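Local atomic coordinates of ORF14 (Streptomyces clavuligerus, PDB entry 2WPX), a protein that binds acetyl-coenzyme A and, as a tandem GNAT protein of the clavulanic acid pathway, probably serves as an acyltransferase. Residues L182-T187 / L289-R294; V195-L200 / A249-V254; V254-G259 / R294-V299; V302-A307 / L320-Y325. All blocks are in the same frame, centred on the assembly; numbering follows the deposited sequence.

Contact 1 of 4, residues L182-T187 / L289-R294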
loop_
_atom_site.group_PDB
_atom_site.type_symbol
_atom_site.label_atom_id
_atom_site.label_comp_id
_atom_site.label_asym_id
_atom_site.label_seq_id
_atom_site.Cartn_x
_atom_site.Cartn_y
_atom_site.Cartn_z
ATOM N N LEU A 182 13.862 21.013 11.086
ATOM C CA LEU A 182 13.727 19.665 10.561
ATOM C C LEU A 182 14.140 18.668 11.608
ATOM O O LEU A 182 15.178 18.846 12.219
ATOM C CB LEU A 182 14.677 19.528 9.400
ATOM C CG LEU A 182 14.024 20.252 8.241
ATOM C CD1 LEU A 182 14.777 19.862 7.000
ATOM C CD2 LEU A 182 12.565 19.791 8.102
ATOM N N VAL A 183 13.337 17.632 11.818
ATOM C CA VAL A 183 13.786 16.440 12.594
ATOM C C VAL A 183 13.648 15.140 11.741
ATOM O O VAL A 183 12.792 15.055 10.820
ATOM C CB VAL A 183 12.990 16.322 13.945
ATOM C CG1 VAL A 183 11.515 15.951 13.675
ATOM C CG2 VAL A 183 13.610 15.306 14.912
ATOM N N THR A 184 14.463 14.130 12.039
ATOM C CA THR A 184 14.429 12.835 11.323
ATOM C C THR A 184 14.430 11.709 12.328
ATOM O O THR A 184 14.990 11.840 13.428
ATOM C CB THR A 184 15.670 12.612 10.396
ATOM O OG1 THR A 184 16.880 12.575 11.194
ATOM C CG2 THR A 184 15.771 13.716 9.349
ATOM N N TRP A 185 13.822 10.592 11.959
ATOM C CA TRP A 185 13.914 9.366 12.756
ATOM C C TRP A 185 13.636 8.123 11.871
ATOM O O TRP A 185 13.005 8.244 10.807
ATOM C CB TRP A 185 12.935 9.440 13.918
ATOM C CG TRP A 185 11.512 9.431 13.546
ATOM C CD1 TRP A 185 10.757 8.347 13.248
ATOM C CD2 TRP A 185 10.628 10.558 13.467
ATOM N NE1 TRP A 185 9.460 8.702 13.022
ATOM C CE2 TRP A 185 9.350 10.057 13.144
ATOM C CE3 TRP A 185 10.790 11.934 13.652
ATOM C CZ2 TRP A 185 8.248 10.882 12.975
ATOM C CZ3 TRP A 185 9.698 12.750 13.496
ATOM C CH2 TRP A 185 8.433 12.217 13.157
ATOM N N GLY A 186 14.109 6.963 12.340
ATOM C CA GLY A 186 14.119 5.720 11.571
ATOM C C GLY A 186 12.788 4.997 11.672
ATOM O O GLY A 186 11.699 5.625 11.560
ATOM N N THR A 187 12.852 3.686 11.919
ATOM C CA THR A 187 11.703 2.832 11.787
ATOM C C THR A 187 10.754 3.027 12.933
ATOM O O THR A 187 9.556 2.876 12.769
ATOM C CB THR A 187 12.171 1.362 11.728
ATOM O OG1 THR A 187 13.121 1.239 10.655
ATOM C CG2 THR A 187 11.033 0.454 11.461
ATOM N N LEU A 289 14.002 12.287 1.224
ATOM C CA LEU A 289 14.637 11.512 0.176
ATOM C C LEU A 289 16.156 11.533 0.378
ATOM O O LEU A 289 16.834 10.527 0.272
ATOM C CB LEU A 289 14.253 12.011 -1.212
ATOM C CG LEU A 289 14.818 11.199 -2.412
ATOM C CD1 LEU A 289 14.234 9.835 -2.419
ATOM C CD2 LEU A 289 14.603 11.866 -3.785
ATOM N N GLU A 290 16.699 12.676 0.722
ATOM C CA GLU A 290 18.116 12.727 0.856
ATOM C C GLU A 290 18.545 11.804 1.989
ATOM O O GLU A 290 19.629 11.194 1.944
ATOM C CB GLU A 290 18.540 14.147 1.151
ATOM C CG GLU A 290 20.031 14.331 1.218
ATOM C CD GLU A 290 20.370 15.727 1.753
ATOM O OE1 GLU A 290 19.846 16.146 2.800
ATOM O OE2 GLU A 290 21.138 16.427 1.106
ATOM N N TYR A 291 17.709 11.765 3.024
ATOM C CA TYR A 291 17.956 11.003 4.201
ATOM C C TYR A 291 17.908 9.484 3.836
ATOM O O TYR A 291 18.809 8.736 4.180
ATOM C CB TYR A 291 16.959 11.435 5.276
ATOM C CG TYR A 291 16.960 10.572 6.507
ATOM C CD1 TYR A 291 18.134 10.059 7.031
ATOM C CD2 TYR A 291 15.783 10.245 7.138
ATOM C CE1 TYR A 291 18.115 9.262 8.196
ATOM C CE2 TYR A 291 15.763 9.480 8.261
ATOM C CZ TYR A 291 16.911 8.992 8.785
ATOM O OH TYR A 291 16.836 8.217 9.909
ATOM N N VAL A 292 16.934 9.054 3.063
ATOM C CA VAL A 292 16.942 7.686 2.451
ATOM C C VAL A 292 18.207 7.331 1.640
ATOM O O VAL A 292 18.886 6.321 1.917
ATOM C CB VAL A 292 15.689 7.480 1.582
ATOM C CG1 VAL A 292 15.710 6.144 0.808
ATOM C CG2 VAL A 292 14.498 7.578 2.453
ATOM N N LEU A 293 18.538 8.160 0.659
ATOM C CA LEU A 293 19.627 7.866 -0.294
ATOM C C LEU A 293 20.980 7.780 0.396
ATOM O O LEU A 293 21.889 7.123 -0.102
ATOM C CB LEU A 293 19.696 8.950 -1.378
ATOM C CG LEU A 293 18.917 8.679 -2.656
ATOM C CD1 LEU A 293 17.768 7.811 -2.356
ATOM C CD2 LEU A 293 18.496 9.926 -3.466
ATOM N N ARG A 294 21.154 8.451 1.524
ATOM C CA ARG A 294 22.447 8.358 2.132
ATOM C C ARG A 294 22.559 7.079 2.959
ATOM O O ARG A 294 23.645 6.678 3.328
ATOM C CB ARG A 294 22.849 9.648 2.878
ATOM C CG ARG A 294 22.221 9.842 4.234
ATOM C CD ARG A 294 23.158 10.631 5.206
ATOM N NE ARG A 294 23.438 11.977 4.719
ATOM C CZ ARG A 294 22.497 12.880 4.460
ATOM N NH1 ARG A 294 21.207 12.582 4.638
ATOM N NH2 ARG A 294 22.849 14.078 4.013
HETATM O O HOH W 1 17.857 10.007 11.885
#

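Contact 2 of 4, residues V195-L200 / A249-V254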
loop_
_atom_site.group_PDB
_atom_site.type_symbol
_atom_site.label_atom_id
_atom_site.label_comp_id
_atom_site.label_asym_id
_atom_site.label_seq_id
_atom_site.Cartn_x
_atom_site.Cartn_y
_atom_site.Cartn_z
ATOM N N VAL A 195 2.113 11.132 19.426
ATOM C CA VAL A 195 0.790 11.786 19.499
ATOM C C VAL A 195 0.663 12.952 18.469
ATOM O O VAL A 195 -0.365 13.091 17.836
ATOM C CB VAL A 195 0.379 12.177 20.937
ATOM C CG1 VAL A 195 -0.887 13.021 20.945
ATOM C CG2 VAL A 195 0.140 10.910 21.756
ATOM N N PRO A 196 1.727 13.764 18.292
ATOM C CA PRO A 196 1.672 14.835 17.303
ATOM C C PRO A 196 1.443 14.301 15.870
ATOM O O PRO A 196 0.725 14.935 15.099
ATOM C CB PRO A 196 3.042 15.503 17.446
ATOM C CG PRO A 196 3.360 15.331 18.957
ATOM C CD PRO A 196 2.785 13.976 19.305
ATOM N N VAL A 197 2.076 13.181 15.530
ATOM C CA VAL A 197 1.816 12.516 14.296
ATOM C C VAL A 197 0.338 12.122 14.169
ATOM O O VAL A 197 -0.261 12.193 13.077
ATOM C CB VAL A 197 2.733 11.245 14.102
ATOM C CG1 VAL A 197 2.085 10.224 13.158
ATOM C CG2 VAL A 197 4.079 11.642 13.565
ATOM N N SER A 198 -0.261 11.662 15.252
ATOM C CA SER A 198 -1.599 11.200 15.077
ATOM C C SER A 198 -2.567 12.381 14.994
ATOM O O SER A 198 -3.608 12.264 14.351
ATOM C CB SER A 198 -1.982 10.236 16.187
ATOM O OG SER A 198 -2.163 10.973 17.367
ATOM N N GLU A 199 -2.242 13.512 15.618
ATOM C CA GLU A 199 -3.148 14.644 15.561
ATOM C C GLU A 199 -2.991 15.380 14.215
ATOM O O GLU A 199 -3.746 16.299 13.883
ATOM C CB GLU A 199 -3.031 15.565 16.811
ATOM C CG GLU A 199 -1.597 15.983 17.220
ATOM C CD GLU A 199 -1.472 16.566 18.665
ATOM O OE1 GLU A 199 -0.337 16.633 19.192
ATOM O OE2 GLU A 199 -2.495 16.954 19.272
ATOM N N LEU A 200 -2.007 14.961 13.430
ATOM C CA LEU A 200 -1.923 15.449 12.066
ATOM C C LEU A 200 -2.815 14.602 11.151
ATOM O O LEU A 200 -2.386 14.268 10.055
ATOM C CB LEU A 200 -0.476 15.412 11.551
ATOM C CG LEU A 200 0.403 16.655 11.367
ATOM C CD1 LEU A 200 0.540 17.461 12.637
ATOM C CD2 LEU A 200 1.760 16.214 10.887
ATOM N N ALA A 249 4.438 20.420 12.543
ATOM C CA ALA A 249 3.817 21.149 11.469
ATOM C C ALA A 249 3.694 20.252 10.229
ATOM O O ALA A 249 2.885 20.505 9.313
ATOM C CB ALA A 249 4.653 22.413 11.184
ATOM N N GLY A 250 4.486 19.187 10.194
ATOM C CA GLY A 250 4.491 18.309 9.048
ATOM C C GLY A 250 5.384 17.101 9.203
ATOM O O GLY A 250 6.338 17.089 10.021
ATOM N N TYR A 251 5.088 16.082 8.397
ATOM C CA TYR A 251 5.997 14.993 8.292
ATOM C C TYR A 251 5.729 14.072 7.116
ATOM O O TYR A 251 4.739 14.204 6.410
ATOM C CB TYR A 251 6.021 14.246 9.606
ATOM C CG TYR A 251 5.247 13.000 9.589
ATOM C CD1 TYR A 251 3.913 13.002 9.293
ATOM C CD2 TYR A 251 5.854 11.807 9.892
ATOM C CE1 TYR A 251 3.205 11.819 9.267
ATOM C CE2 TYR A 251 5.160 10.644 9.895
ATOM C CZ TYR A 251 3.844 10.653 9.563
ATOM O OH TYR A 251 3.174 9.461 9.570
ATOM N N THR A 252 6.623 13.130 6.924
ATOM C CA THR A 252 6.623 12.331 5.750
ATOM C C THR A 252 7.449 11.072 6.016
ATOM O O THR A 252 8.222 11.033 6.961
ATOM C CB THR A 252 7.215 13.138 4.562
ATOM O OG1 THR A 252 7.054 12.393 3.359
ATOM C CG2 THR A 252 8.685 13.407 4.759
ATOM N N SER A 253 7.285 10.043 5.196
ATOM C CA SER A 253 8.023 8.782 5.370
ATOM C C SER A 253 8.275 8.032 4.058
ATOM O O SER A 253 7.464 8.102 3.126
ATOM C CB SER A 253 7.223 7.840 6.268
ATOM O OG SER A 253 5.932 7.731 5.720
ATOM N N VAL A 254 9.403 7.315 4.036
ATOM C CA VAL A 254 9.700 6.259 3.089
ATOM C C VAL A 254 9.801 4.877 3.836
ATOM O O VAL A 254 10.306 4.760 4.992
ATOM C CB VAL A 254 10.985 6.555 2.258
ATOM C CG1 VAL A 254 11.325 5.405 1.334
ATOM C CG2 VAL A 254 10.783 7.811 1.386
#

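Contact 3 of 4, residues V254-G259 / R294-V299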
loop_
_atom_site.group_PDB
_atom_site.type_symbol
_atom_site.label_atom_id
_atom_site.label_comp_id
_atom_site.label_asym_id
_atom_site.label_seq_id
_atom_site.Cartn_x
_atom_site.Cartn_y
_atom_site.Cartn_z
ATOM N N VAL A 254 9.403 7.315 4.036
ATOM C CA VAL A 254 9.700 6.259 3.089
ATOM C C VAL A 254 9.801 4.877 3.836
ATOM O O VAL A 254 10.306 4.760 4.992
ATOM C CB VAL A 254 10.985 6.555 2.258
ATOM C CG1 VAL A 254 11.325 5.405 1.334
ATOM C CG2 VAL A 254 10.783 7.811 1.386
ATOM N N SER A 255 9.342 3.842 3.145
ATOM C CA SER A 255 9.338 2.503 3.651
ATOM C C SER A 255 10.233 1.735 2.678
ATOM O O SER A 255 10.203 1.967 1.473
ATOM C CB SER A 255 7.868 2.018 3.610
ATOM O OG SER A 255 7.759 0.676 3.949
ATOM N N LYS A 256 11.059 0.836 3.178
ATOM C CA LYS A 256 12.005 0.116 2.298
ATOM C C LYS A 256 11.966 -1.345 2.720
ATOM O O LYS A 256 12.128 -1.620 3.892
ATOM C CB LYS A 256 13.413 0.653 2.524
ATOM C CG LYS A 256 14.528 -0.192 1.937
ATOM C CD LYS A 256 14.801 0.332 0.499
ATOM C CE LYS A 256 15.303 -0.777 -0.471
ATOM N NZ LYS A 256 14.357 -1.970 -0.508
ATOM N N THR A 257 11.732 -2.265 1.777
ATOM C CA THR A 257 11.758 -3.731 2.048
ATOM C C THR A 257 13.194 -4.305 2.173
ATOM O O THR A 257 14.189 -3.678 1.768
ATOM C CB THR A 257 10.912 -4.553 1.042
ATOM O OG1 THR A 257 11.377 -4.301 -0.280
ATOM C CG2 THR A 257 9.445 -4.195 1.060
ATOM N N THR A 258 13.313 -5.468 2.807
ATOM C CA THR A 258 14.581 -6.152 2.842
ATOM C C THR A 258 15.063 -6.389 1.407
ATOM O O THR A 258 16.183 -6.075 1.063
ATOM C CB THR A 258 14.516 -7.484 3.649
ATOM O OG1 THR A 258 14.288 -7.203 5.024
ATOM C CG2 THR A 258 15.854 -8.261 3.569
ATOM N N GLY A 259 14.205 -6.929 0.569
ATOM C CA GLY A 259 14.565 -7.240 -0.821
ATOM C C GLY A 259 14.473 -6.001 -1.714
ATOM O O GLY A 259 13.872 -4.977 -1.326
ATOM N N ARG A 294 21.154 8.451 1.524
ATOM C CA ARG A 294 22.447 8.358 2.132
ATOM C C ARG A 294 22.559 7.079 2.959
ATOM O O ARG A 294 23.645 6.678 3.328
ATOM C CB ARG A 294 22.849 9.648 2.878
ATOM C CG ARG A 294 22.221 9.842 4.234
ATOM C CD ARG A 294 23.158 10.631 5.206
ATOM N NE ARG A 294 23.438 11.977 4.719
ATOM C CZ ARG A 294 22.497 12.880 4.460
ATOM N NH1 ARG A 294 21.207 12.582 4.638
ATOM N NH2 ARG A 294 22.849 14.078 4.013
ATOM N N HIS A 295 21.438 6.405 3.181
ATOM C CA HIS A 295 21.442 5.085 3.821
ATOM C C HIS A 295 21.132 3.897 2.853
ATOM O O HIS A 295 21.410 2.744 3.155
ATOM C CB HIS A 295 20.454 5.116 4.979
ATOM C CG HIS A 295 20.853 6.078 6.048
ATOM N ND1 HIS A 295 21.693 5.723 7.085
ATOM C CD2 HIS A 295 20.568 7.393 6.220
ATOM C CE1 HIS A 295 21.895 6.779 7.857
ATOM N NE2 HIS A 295 21.221 7.801 7.355
ATOM N N GLU A 296 20.527 4.218 1.707
ATOM C CA GLU A 296 20.098 3.270 0.709
ATOM C C GLU A 296 20.588 3.855 -0.625
ATOM O O GLU A 296 19.796 4.310 -1.438
ATOM C CB GLU A 296 18.570 3.225 0.722
ATOM C CG GLU A 296 17.883 1.874 1.024
ATOM C CD GLU A 296 18.096 1.379 2.414
ATOM O OE1 GLU A 296 19.121 0.754 2.624
ATOM O OE2 GLU A 296 17.267 1.552 3.305
ATOM N N PRO A 297 21.926 3.875 -0.841
ATOM C CA PRO A 297 22.500 4.376 -2.097
ATOM C C PRO A 297 21.944 3.733 -3.366
ATOM O O PRO A 297 22.025 4.342 -4.409
ATOM C CB PRO A 297 24.005 4.043 -1.971
ATOM C CG PRO A 297 24.121 3.070 -0.782
ATOM C CD PRO A 297 22.975 3.451 0.118
ATOM N N GLU A 298 21.428 2.512 -3.312
ATOM C CA GLU A 298 21.114 1.818 -4.543
ATOM C C GLU A 298 19.716 2.132 -4.978
ATOM O O GLU A 298 19.313 1.714 -6.043
ATOM C CB GLU A 298 21.251 0.318 -4.376
ATOM C CG GLU A 298 22.675 -0.157 -4.467
ATOM C CD GLU A 298 22.816 -1.608 -4.079
ATOM O OE1 GLU A 298 22.904 -1.888 -2.871
ATOM O OE2 GLU A 298 22.864 -2.486 -4.967
ATOM N N VAL A 299 18.975 2.856 -4.131
ATOM C CA VAL A 299 17.613 3.245 -4.449
ATOM C C VAL A 299 17.539 4.178 -5.659
ATOM O O VAL A 299 18.290 5.138 -5.805
ATOM C CB VAL A 299 16.874 3.880 -3.232
ATOM C CG1 VAL A 299 15.625 4.494 -3.705
ATOM C CG2 VAL A 299 16.566 2.831 -2.188
#

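Contact 4 of 4, residues V302-A307 / L320-Y325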
loop_
_atom_site.group_PDB
_atom_site.type_symbol
_atom_site.label_atom_id
_atom_site.label_comp_id
_atom_site.label_asym_id
_atom_site.label_seq_id
_atom_site.Cartn_x
_atom_site.Cartn_y
_atom_site.Cartn_z
ATOM N N VAL A 302 11.227 4.997 -6.986
ATOM C CA VAL A 302 10.448 5.324 -5.819
ATOM C C VAL A 302 9.006 5.428 -6.245
ATOM O O VAL A 302 8.679 6.063 -7.243
ATOM C CB VAL A 302 10.935 6.635 -5.185
ATOM C CG1 VAL A 302 10.116 6.957 -3.921
ATOM C CG2 VAL A 302 12.400 6.544 -4.877
ATOM N N GLU A 303 8.128 4.734 -5.556
ATOM C CA GLU A 303 6.728 4.809 -5.907
ATOM C C GLU A 303 5.942 5.521 -4.793
ATOM O O GLU A 303 6.360 5.543 -3.606
ATOM C CB GLU A 303 6.156 3.402 -6.150
ATOM C CG GLU A 303 5.869 2.640 -4.872
ATOM C CD GLU A 303 5.345 1.217 -5.141
ATOM O OE1 GLU A 303 4.177 1.072 -5.537
ATOM O OE2 GLU A 303 6.113 0.255 -4.954
ATOM N N THR A 304 4.803 6.090 -5.180
ATOM C CA THR A 304 3.899 6.678 -4.231
ATOM C C THR A 304 2.470 6.683 -4.824
ATOM O O THR A 304 2.302 6.328 -6.012
ATOM C CB THR A 304 4.349 8.141 -3.903
ATOM O OG1 THR A 304 3.805 8.565 -2.640
ATOM C CG2 THR A 304 3.957 9.108 -5.046
ATOM N N ALA A 305 1.466 7.076 -4.020
ATOM C CA ALA A 305 0.087 7.141 -4.504
ATOM C C ALA A 305 -0.693 8.192 -3.765
ATOM O O ALA A 305 -0.663 8.244 -2.538
ATOM C CB ALA A 305 -0.647 5.772 -4.324
ATOM N N ASN A 306 -1.423 8.992 -4.531
ATOM C CA ASN A 306 -2.345 9.989 -4.002
ATOM C C ASN A 306 -3.743 9.743 -4.469
ATOM O O ASN A 306 -3.962 9.305 -5.606
ATOM C CB ASN A 306 -1.954 11.346 -4.521
ATOM C CG ASN A 306 -0.661 11.754 -4.002
ATOM O OD1 ASN A 306 0.333 11.832 -4.729
ATOM N ND2 ASN A 306 -0.625 12.001 -2.695
ATOM N N ALA A 307 -4.702 10.076 -3.620
ATOM C CA ALA A 307 -6.049 10.212 -4.120
ATOM C C ALA A 307 -6.027 11.262 -5.236
ATOM O O ALA A 307 -5.425 12.342 -5.095
ATOM C CB ALA A 307 -6.993 10.616 -3.029
ATOM N N LEU A 320 8.605 17.173 -8.349
ATOM C CA LEU A 320 9.786 16.442 -7.894
ATOM C C LEU A 320 10.201 15.363 -8.910
ATOM O O LEU A 320 11.145 14.627 -8.665
ATOM C CB LEU A 320 9.511 15.764 -6.545
ATOM C CG LEU A 320 9.883 16.512 -5.253
ATOM C CD1 LEU A 320 9.205 17.848 -5.278
ATOM C CD2 LEU A 320 9.480 15.731 -4.030
ATOM N N GLY A 321 9.471 15.238 -10.029
ATOM C CA GLY A 321 9.809 14.219 -11.022
ATOM C C GLY A 321 8.900 12.979 -10.973
ATOM O O GLY A 321 9.044 12.065 -11.805
ATOM N N PHE A 322 7.980 12.919 -10.008
ATOM C CA PHE A 322 7.069 11.791 -9.970
ATOM C C PHE A 322 6.164 11.816 -11.240
ATOM O O PHE A 322 5.678 12.869 -11.617
ATOM C CB PHE A 322 6.231 11.747 -8.679
ATOM C CG PHE A 322 6.922 11.090 -7.503
ATOM C CD1 PHE A 322 7.611 11.856 -6.555
ATOM C CD2 PHE A 322 6.864 9.716 -7.329
ATOM C CE1 PHE A 322 8.203 11.279 -5.470
ATOM C CE2 PHE A 322 7.460 9.096 -6.237
ATOM C CZ PHE A 322 8.150 9.862 -5.309
ATOM N N GLU A 323 5.979 10.655 -11.893
ATOM C CA GLU A 323 5.117 10.562 -13.076
ATOM C C GLU A 323 4.008 9.546 -12.842
ATOM O O GLU A 323 4.252 8.416 -12.409
ATOM C CB GLU A 323 5.920 10.226 -14.340
ATOM C CG GLU A 323 6.982 11.251 -14.647
ATOM C CD GLU A 323 7.864 10.895 -15.865
ATOM O OE1 GLU A 323 8.467 9.805 -15.899
ATOM O OE2 GLU A 323 7.968 11.726 -16.792
ATOM N N PRO A 324 2.770 9.973 -13.084
ATOM C CA PRO A 324 1.618 9.081 -12.936
ATOM C C PRO A 324 1.742 7.932 -13.930
ATOM O O PRO A 324 1.940 8.147 -15.113
ATOM C CB PRO A 324 0.419 9.983 -13.265
ATOM C CG PRO A 324 0.948 11.385 -13.090
ATOM C CD PRO A 324 2.394 11.338 -13.484
ATOM N N TYR A 325 1.643 6.716 -13.427
ATOM C CA TYR A 325 1.800 5.543 -14.252
ATOM C C TYR A 325 0.506 4.718 -14.431
ATOM O O TYR A 325 0.148 4.402 -15.550
ATOM C CB TYR A 325 2.879 4.665 -13.670
ATOM C CG TYR A 325 3.343 3.691 -14.679
ATOM C CD1 TYR A 325 4.294 4.061 -15.641
ATOM C CD2 TYR A 325 2.845 2.395 -14.697
ATOM C CE1 TYR A 325 4.728 3.169 -16.589
ATOM C CE2 TYR A 325 3.288 1.486 -15.637
ATOM C CZ TYR A 325 4.225 1.883 -16.583
ATOM O OH TYR A 325 4.677 0.971 -17.532
#

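Contact 1 of 4, residues L182-T187 / L289-R294
With CG swung opposite its backbone N (chi1 171°), Y291 carries its ring from helix 280-295 toward strand 180-185, where T184 tucks OG1 between its own N and carbonyl carbon (chi1 63°) and leaves its carbon atoms to the ring. T184 CB comes over one face of Y291, displaced toward the rim, and lies 3.8 Å from Y291 CE2. This is a CH-pi contact 25° off the ring normal; T184 CG2 adds a more glancing touch, 4.1 Å from Y291 CD2. Threonine suits the place because its beta-branched side chain sits well in a strand, offering carbon to the ring and a hydroxyl to solvent. One water bridges the two polar ends, 2.8 Å from T184 OG1 and 2.9 Å from Y291 OH. In the C-terminal unit of this tandem GNAT fold, the tyrosine thus spans from the helix after strand 263-271 to an outermost strand of the chain. Farther along that strand, W185 O lies at the edge of the Y291 ring, near its plane and 4.0 Å from Y291 CE2. The same carbonyl accepts a hydrogen bond from H237, against which the W185 indole also stacks, its CB having left the strand away from the helix. Y236 meets the Y291 ring edge-to-face.

Contact 2 of 4, residues V195-L200 / A249-V254
The main interaction is a CH-pi contact between V197 and Y251. V197 CG2 stands over the middle of one face of the Y251 ring, 4.0 Å from its centroid and only 12° off the normal. The valine and tyrosine side chains cross at about a right angle. The fork at CB puts both valine methyls over the ring: CG1, placed opposite the backbone N (chi1 155°), lies above the phenol end of the same face, 3.8 Å from Y251 OH. A short, forked side chain is well suited to covering a flat ring in this way.

Purely apolar contacts come from L200, just beyond the helix. L200 CD2 rests on the main chain, 3.9 Å from G250 CA, and also reaches Y251 CD1 at 4.2 Å. A249 and G250 together face A240 as a classic beta bulge.

No hydrogen bond crosses the contact. Within the helical segment, S198 OG donates to V195 O at 2.8 Å, from 20° out of the carbonyl plane; E199 N donates to the same oxygen, and S198 N adds a weak bond. P196 lacks an N-H and marks a kink in the helix.

Along strand 247-256, Y251 turns to helix 191-199, whereas T252 and V254 touch helix 280-295. The arrangement is that of an alpha/beta layered fold, with helices covering the central strands of the C-terminal GNAT unit.

Contact 3 of 4, residues V254-G259 / R294-V299
K256 NZ is gripped by backbone carbonyls, while the methylene chain behind it lies against E296. The ammonium group donates to T257 O at 2.9 Å, more weakly to G259 O, and to N260 O. T257 OG1 also donates to G259 O, at 2.8 Å, so the loop after strand 247-256 is knitted around the lysine end. A bend at chi2 (91°) lays the middle carbons of K256 along the glutamate, and a second at chi4 turns NZ to the carbonyls. K256 CD packs 3.5 Å from E296 CG, and K256 CG comes 3.5 Å from E296 OE2, the two side chains passing at a slant. V299 completes the apolar side: its CG2 meets K256 CD at 4.1 Å, tip to tip. E296 and V299 begin and end a type I beta turn, closed by V299 N bonding to E296 O at 3.2 Å, which brings both to the same lysine. Long, flexible lysine suits a place that needs a greasy shaft and a distant charge. The opposite charges do not pair, for K256 NZ lies 6.0 Å from E296 OE2. E296 instead forms a salt bridge with R234 and a hydrogen bond with Y236 OH. The contact thus rests largely on lysine methylenes against E296 CG, one carboxylate oxygen and a V299 methyl, with each charged end bonded to others, and any electrostatic attraction is probably longer-range.

Contact 4 of 4, residues V302-A307 / L320-Y325
F322 is the tightly packed centre of this contact, driving its ring against V302 and T304 of strand 301-307. T304 CG2 covers one face, 3.7 Å from F322 CE2, in a CH-pi contact 28° off the ring normal. T304 and F322 cross nearly at right angles. The methyl is free to face the ring because T304 OG1 takes the position opposite the backbone N (chi1 -158°), from where it bonds to Q266 O; threonine thus serves a buried place with both a polar and an apolar arm. V302 CG1 lies 3.8 Å from F322 CZ, and V302 O approaches F322 CE2 obliquely at 3.4 Å. A flat, wholly apolar phenylalanine can fill such a place, with Q159 and L161 of strand 149-162 also touching it.

The rest is looser. E303 starts away from F322 and bonds to H158, while the CB of N306 starts toward the other segment, but the side chain makes no contact with it; its OD1 bonds to Q159. On the other segment P324 is exposed, and E323 pairs with R165 in a salt bridge.

G321, just before the phenylalanine, adopts a positive phi (102°) and ends helix 311-319 in a Schellman motif, letting the chain turn back to the strands. Strands 301-307 and 323-334, linked by that helix, have strand 149-162 between them, an order consistent with C-terminal strands exchanged between the two GNAT units of the tandem fold.

Contacts 2, 3 and 4 are buried, whereas contact 1 is only partly so and alone uses a bridging water. The segments of contacts 1 and 3 overlap on helix 280-295, and those of contacts 2 and 3 on strand 247-256. Contacts 1 and 2 also touch directly, W185 CZ2 lying 4.0 Å from Y251 CD2, and V292 packs on V254. Contact 4, which touches none of the others, lies nearest the chain's centre. Aromatic rings under aliphatic carbon dominate contacts 1, 2 and 4, while contact 3 replaces the ring with the lysine shaft, with its two charges held by separate partners rather than by each other.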